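Local coordinates for protein 2-dehydropantoate 2-reductase, putative (Enterococcus faecalis, PDB 2EW2) that probably catalyses the NADPH-dependent reduction of 2-dehydropantoate (ketopantoate) to (R)-pantoate, a step in pantothenate biosynthesis, at residues 83-88 against 275-280; 109-114 against 282-287. All blocks are in the same frame, centred on the assembly; numbering follows the deposited sequence.

Contact 1 of 2, residues 83-88 against 275-280; sequences KAQQLD and LTEIDY
A84 lays its methyl over the centre of one face of the Y280 ring, and beside it Q85 reaches across to E277; together they bridge the two domains of the ketopantoate reductase fold. Helix 84-94 follows strand 77-80 of the N-terminal Rossmann-type domain, whereas 275-280 links helices 264-271 and 282-292 of the helical C-terminal part. The evidence for a CH-pi contact is direct: A84 CB stands 3.6 Å from the Y280 ring centroid and only 8° off the ring normal. On the opposite face lies D279 CB, from the residue just before.

The polar half depends on the amide of Q85. Its chain bends at chi2, which carries Q85 NE2 to the E277 carboxylate, where it donates to E277 OE2 at 3.2 Å. That bond meets the syn side of OE2 but stands 33° out of the carboxylate plane, and the amide and carboxylate planes are turned 75° apart. A second, weak bond runs from Q85 NE2 to E277 OE1 (3.5 Å). Q85 NE2 also approaches Y280 CE2 obliquely, at 3.4 Å.

Further out, water 1 accepts from Q85 NE2 and donates to T276 O, tying the amide to the loop backbone as well. The loop has its own supports: Y280 N bonds to E277 O, and D279 OD1 is hydrogen-bonded to H307 on helix 297-313. An ST turn shapes its beginning, I278 N donating to T276 OG1 at 3.2 Å.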
loop_
_atom_site.group_PDB
_atom_site.type_symbol
_atom_site.label_atom_id
_atom_site.label_comp_id
_atom_site.label_asym_id
_atom_site.label_seq_id
_atom_site.Cartn_x
_atom_site.Cartn_y
_atom_site.Cartn_z
ATOM N N LYS B 83 -24.769 -6.590 12.321
ATOM C CA LYS B 83 -23.483 -6.496 11.616
ATOM C C LYS B 83 -22.849 -5.124 11.790
ATOM O O LYS B 83 -23.538 -4.141 12.088
ATOM C CB LYS B 83 -23.573 -6.939 10.147
ATOM C CG LYS B 83 -24.573 -6.229 9.269
ATOM C CD LYS B 83 -24.654 -6.991 7.917
ATOM C CE LYS B 83 -25.420 -6.219 6.858
ATOM N NZ LYS B 83 -24.675 -5.009 6.384
ATOM N N ALA B 84 -21.531 -5.071 11.625
ATOM C CA ALA B 84 -20.741 -3.895 11.992
ATOM C C ALA B 84 -21.195 -2.624 11.282
ATOM O O ALA B 84 -21.109 -1.518 11.842
ATOM C CB ALA B 84 -19.264 -4.152 11.714
ATOM N N GLN B 85 -21.660 -2.794 10.042
ATOM C CA GLN B 85 -22.094 -1.687 9.189
ATOM C C GLN B 85 -23.344 -0.983 9.727
ATOM O O GLN B 85 -23.618 0.158 9.366
ATOM C CB GLN B 85 -22.362 -2.204 7.760
ATOM C CG GLN B 85 -21.109 -2.646 6.976
ATOM C CD GLN B 85 -20.587 -4.061 7.320
ATOM O OE1 GLN B 85 -21.120 -4.766 8.183
ATOM N NE2 GLN B 85 -19.526 -4.473 6.619
ATOM N N GLN B 86 -24.108 -1.669 10.575
ATOM C CA GLN B 86 -25.333 -1.110 11.142
ATOM C C GLN B 86 -25.300 -0.952 12.670
ATOM O O GLN B 86 -26.276 -0.492 13.273
ATOM C CB GLN B 86 -26.522 -1.973 10.741
ATOM C CG GLN B 86 -26.863 -1.880 9.255
ATOM C CD GLN B 86 -27.303 -3.207 8.680
ATOM O OE1 GLN B 86 -27.854 -4.065 9.390
ATOM N NE2 GLN B 86 -27.061 -3.395 7.378
ATOM N N LEU B 87 -24.183 -1.335 13.282
ATOM C CA LEU B 87 -24.041 -1.332 14.729
ATOM C C LEU B 87 -24.206 0.057 15.333
ATOM O O LEU B 87 -24.871 0.222 16.354
ATOM C CB LEU B 87 -22.672 -1.902 15.135
ATOM C CG LEU B 87 -22.438 -2.169 16.626
ATOM C CD1 LEU B 87 -23.283 -3.374 17.098
ATOM C CD2 LEU B 87 -20.951 -2.370 16.883
ATOM N N ASP B 88 -23.577 1.058 14.721
ATOM C CA ASP B 88 -23.636 2.384 15.292
ATOM C C ASP B 88 -25.065 2.916 15.289
ATOM O O ASP B 88 -25.536 3.408 16.304
ATOM C CB ASP B 88 -22.672 3.347 14.597
ATOM C CG ASP B 88 -22.758 4.749 15.161
ATOM O OD1 ASP B 88 -22.064 5.041 16.147
ATOM O OD2 ASP B 88 -23.535 5.557 14.621
ATOM N N LEU B 275 -18.524 -5.102 -1.519
ATOM C CA LEU B 275 -17.728 -4.347 -0.543
ATOM C C LEU B 275 -17.091 -5.285 0.495
ATOM O O LEU B 275 -17.674 -6.309 0.869
ATOM C CB LEU B 275 -18.582 -3.260 0.105
ATOM C CG LEU B 275 -18.966 -2.116 -0.832
ATOM C CD1 LEU B 275 -20.063 -1.217 -0.225
ATOM C CD2 LEU B 275 -17.762 -1.273 -1.256
ATOM N N THR B 276 -15.868 -4.955 0.912
ATOM C CA THR B 276 -15.088 -5.810 1.804
ATOM C C THR B 276 -15.325 -5.448 3.269
ATOM O O THR B 276 -15.926 -4.421 3.563
ATOM C CB THR B 276 -13.569 -5.669 1.528
ATOM O OG1 THR B 276 -13.120 -4.377 1.963
ATOM C CG2 THR B 276 -13.264 -5.833 0.037
ATOM N N GLU B 277 -14.805 -6.277 4.167
ATOM C CA GLU B 277 -14.810 -6.005 5.611
ATOM C C GLU B 277 -13.601 -5.186 6.099
ATOM O O GLU B 277 -13.351 -5.132 7.307
ATOM C CB GLU B 277 -14.839 -7.327 6.385
ATOM C CG GLU B 277 -16.110 -8.158 6.216
ATOM C CD GLU B 277 -17.354 -7.414 6.685
ATOM O OE1 GLU B 277 -17.331 -6.876 7.809
ATOM O OE2 GLU B 277 -18.352 -7.370 5.933
ATOM N N ILE B 278 -12.857 -4.561 5.184
ATOM C CA ILE B 278 -11.546 -3.968 5.532
ATOM C C ILE B 278 -11.604 -2.927 6.671
ATOM O O ILE B 278 -10.681 -2.833 7.481
ATOM C CB ILE B 278 -10.758 -3.421 4.274
ATOM C CG1 ILE B 278 -9.289 -3.112 4.629
ATOM C CG2 ILE B 278 -11.396 -2.181 3.675
ATOM C CD1 ILE B 278 -8.305 -4.122 4.133
ATOM N N ASP B 279 -12.701 -2.184 6.756
ATOM C CA ASP B 279 -12.847 -1.165 7.795
ATOM C C ASP B 279 -12.833 -1.725 9.203
ATOM O O ASP B 279 -12.512 -0.999 10.129
ATOM C CB ASP B 279 -14.117 -0.332 7.581
ATOM C CG ASP B 279 -13.977 0.670 6.454
ATOM O OD1 ASP B 279 -12.850 1.012 6.060
ATOM O OD2 ASP B 279 -15.017 1.131 5.951
ATOM N N TYR B 280 -13.141 -3.018 9.343
ATOM C CA TYR B 280 -13.252 -3.703 10.638
ATOM C C TYR B 280 -12.088 -4.637 10.875
ATOM O O TYR B 280 -12.104 -5.449 11.790
ATOM C CB TYR B 280 -14.605 -4.440 10.737
ATOM C CG TYR B 280 -15.700 -3.529 10.275
ATOM C CD1 TYR B 280 -16.056 -2.400 11.020
ATOM C CD2 TYR B 280 -16.320 -3.729 9.054
ATOM C CE1 TYR B 280 -17.024 -1.521 10.568
ATOM C CE2 TYR B 280 -17.287 -2.856 8.601
ATOM C CZ TYR B 280 -17.632 -1.759 9.360
ATOM O OH TYR B 280 -18.604 -0.897 8.891
HETATM O O HOH W 1 -18.696 -3.490 4.116
HETATM O O HOH W 2 -20.420 -7.358 8.673
#

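Contact 2 of 2, residues 109-114 against 282-287; sequences NGLGHE and NGAVWR
L111 makes the apolar contact, its CD2 methyl 3.8 Å from V285 CG2, with A284 CB a little farther off at 4.3 Å. CG of L111 lies anti to its own backbone N (chi1 -173°), and the CB bond already points at helix 282-292, so the branched end reaches the helix surface beside V285. The same leucine touches W189 and A192 of helix 184-195, while V285 packs on F229 and V232 of helix 218-235; the pair therefore joins a wider apolar layer. The A284 methyl also rests against the loop backbone, CB lying 3.7 Å from L111 O.

Polar contacts gather round R287. Its chain is extended through chi2 and turns at chi3 (63°), bringing R287 NH1 within 3.2 Å of G112 O, but the angle is too poor for a hydrogen bond. The partner that matters more for this NH1 is D115, with which it forms a salt bridge. Water 3 gives a further link, donating to L111 O at 2.7 Å and accepting only weakly from R287 NH1. G112 adopts a positive phi, and its CA lies at the in-plane edge of the R287 guanidinium.

Within 109-114 the loop is braced by H113: its NE2 donates to N109 O at 2.8 Å, in the plane of the ring but 38° out of the carbonyl plane. L111 O lies over one face of that imidazole. Nearby, E114 forms a salt bridge with K288, the residue after R287. The whole is a domain-domain interface of the ketopantoate reductase fold: a loop following strand 103-106 of the Rossmann-type sheet, set against a helix of the all-helical C-terminal part.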
loop_
_atom_site.group_PDB
_atom_site.type_symbol
_atom_site.label_atom_id
_atom_site.label_comp_id
_atom_site.label_asym_id
_atom_site.label_seq_id
_atom_site.Cartn_x
_atom_site.Cartn_y
_atom_site.Cartn_z
ATOM N N ASN B 109 -18.304 -10.722 14.744
ATOM C CA ASN B 109 -16.985 -11.012 14.206
ATOM C C ASN B 109 -16.211 -9.724 14.034
ATOM O O ASN B 109 -16.783 -8.654 13.750
ATOM C CB ASN B 109 -17.092 -11.724 12.857
ATOM C CG ASN B 109 -17.647 -13.111 12.988
ATOM O OD1 ASN B 109 -17.144 -13.914 13.772
ATOM N ND2 ASN B 109 -18.691 -13.412 12.221
ATOM N N GLY B 110 -14.903 -9.829 14.210
ATOM C CA GLY B 110 -14.019 -8.736 13.874
ATOM C C GLY B 110 -13.647 -7.871 15.050
ATOM O O GLY B 110 -14.071 -8.097 16.182
ATOM N N LEU B 111 -12.906 -6.827 14.731
ATOM C CA LEU B 111 -12.110 -6.078 15.671
ATOM C C LEU B 111 -12.665 -4.671 15.928
ATOM O O LEU B 111 -13.145 -4.004 15.009
ATOM C CB LEU B 111 -10.708 -5.960 15.049
ATOM C CG LEU B 111 -9.570 -5.361 15.850
ATOM C CD1 LEU B 111 -9.285 -6.263 17.058
ATOM C CD2 LEU B 111 -8.344 -5.214 14.941
ATOM N N GLY B 112 -12.589 -4.223 17.179
ATOM C CA GLY B 112 -12.786 -2.803 17.504
ATOM C C GLY B 112 -14.199 -2.275 17.730
ATOM O O GLY B 112 -14.399 -1.075 17.809
ATOM N N HIS B 113 -15.175 -3.168 17.844
ATOM C CA HIS B 113 -16.576 -2.757 17.999
ATOM C C HIS B 113 -16.860 -2.044 19.302
ATOM O O HIS B 113 -17.788 -1.225 19.374
ATOM C CB HIS B 113 -17.509 -3.953 17.819
ATOM C CG HIS B 113 -17.246 -4.710 16.560
ATOM N ND1 HIS B 113 -17.295 -4.116 15.319
ATOM C CD2 HIS B 113 -16.928 -6.009 16.348
ATOM C CE1 HIS B 113 -17.024 -5.019 14.395
ATOM N NE2 HIS B 113 -16.797 -6.176 14.993
ATOM N N GLU B 114 -16.047 -2.329 20.319
ATOM C CA GLU B 114 -16.100 -1.594 21.589
ATOM C C GLU B 114 -15.995 -0.076 21.398
ATOM O O GLU B 114 -16.529 0.686 22.198
ATOM C CB GLU B 114 -15.014 -2.093 22.572
ATOM C CG GLU B 114 -13.550 -1.960 22.087
ATOM C CD GLU B 114 -13.088 -3.093 21.162
ATOM O OE1 GLU B 114 -13.897 -3.995 20.834
ATOM O OE2 GLU B 114 -11.902 -3.087 20.744
ATOM N N ASN B 282 -8.101 -4.017 9.036
ATOM C CA ASN B 282 -7.025 -3.034 8.947
ATOM C C ASN B 282 -7.490 -1.618 9.289
ATOM O O ASN B 282 -6.756 -0.874 9.926
ATOM C CB ASN B 282 -6.354 -3.071 7.562
ATOM C CG ASN B 282 -5.759 -4.433 7.248
ATOM O OD1 ASN B 282 -4.553 -4.663 7.426
ATOM N ND2 ASN B 282 -6.597 -5.343 6.774
ATOM N N GLY B 283 -8.707 -1.260 8.861
ATOM C CA GLY B 283 -9.288 0.059 9.160
ATOM C C GLY B 283 -9.437 0.299 10.663
ATOM O O GLY B 283 -9.288 1.413 11.135
ATOM N N ALA B 284 -9.702 -0.764 11.407
ATOM C CA ALA B 284 -9.890 -0.708 12.851
ATOM C C ALA B 284 -8.560 -0.489 13.585
ATOM O O ALA B 284 -8.482 0.331 14.502
ATOM C CB ALA B 284 -10.568 -1.976 13.313
ATOM N N VAL B 285 -7.507 -1.178 13.149
ATOM C CA VAL B 285 -6.145 -0.950 13.668
ATOM C C VAL B 285 -5.720 0.499 13.409
ATOM O O VAL B 285 -5.133 1.163 14.267
ATOM C CB VAL B 285 -5.119 -1.914 12.990
ATOM C CG1 VAL B 285 -3.723 -1.675 13.505
ATOM C CG2 VAL B 285 -5.516 -3.358 13.203
ATOM N N TRP B 286 -6.005 0.968 12.205
ATOM C CA TRP B 286 -5.670 2.327 11.789
ATOM C C TRP B 286 -6.421 3.356 12.667
ATOM O O TRP B 286 -5.801 4.281 13.217
ATOM C CB TRP B 286 -5.977 2.488 10.287
ATOM C CG TRP B 286 -5.687 3.840 9.675
ATOM C CD1 TRP B 286 -4.856 4.820 10.162
ATOM C CD2 TRP B 286 -6.208 4.338 8.428
ATOM N NE1 TRP B 286 -4.851 5.904 9.297
ATOM C CE2 TRP B 286 -5.675 5.631 8.235
ATOM C CE3 TRP B 286 -7.088 3.817 7.463
ATOM C CZ2 TRP B 286 -5.992 6.412 7.112
ATOM C CZ3 TRP B 286 -7.398 4.590 6.348
ATOM C CH2 TRP B 286 -6.860 5.876 6.186
ATOM N N ARG B 287 -7.731 3.184 12.822
ATOM C CA ARG B 287 -8.517 4.072 13.717
ATOM C C ARG B 287 -7.940 4.095 15.146
ATOM O O ARG B 287 -7.696 5.165 15.716
ATOM C CB ARG B 287 -10.000 3.673 13.724
ATOM C CG ARG B 287 -10.911 4.635 14.488
ATOM C CD ARG B 287 -12.331 4.081 14.670
ATOM N NE ARG B 287 -12.341 2.851 15.473
ATOM C CZ ARG B 287 -12.633 1.643 14.998
ATOM N NH1 ARG B 287 -12.606 0.587 15.809
ATOM N NH2 ARG B 287 -12.958 1.486 13.715
HETATM O O HOH W 3 -14.439 -1.814 14.198
#

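Overall arrangement
Both contacts join the Rossmann-type N-terminal domain to the helical C-terminal part, with centres 9 Å apart, but they differ in burial. Contact 1 is at the surface, and none of its four touching residues is buried; an aromatic face and a direct amide-to-carboxylate hydrogen bond do the work. In contact 2 four of five touching residues are buried, aliphatic groups dominate without a direct hydrogen bond across the segments, and the charged member of the touching set, R287, is exposed. Water bridges both. The segments are neighbours on both sides: 275-280 leads into helix 282-292, with I278 O and G283 N probably hydrogen-bonded at 2.9 Å, while A84 CB packs against H113 CE1 at 3.6 Å.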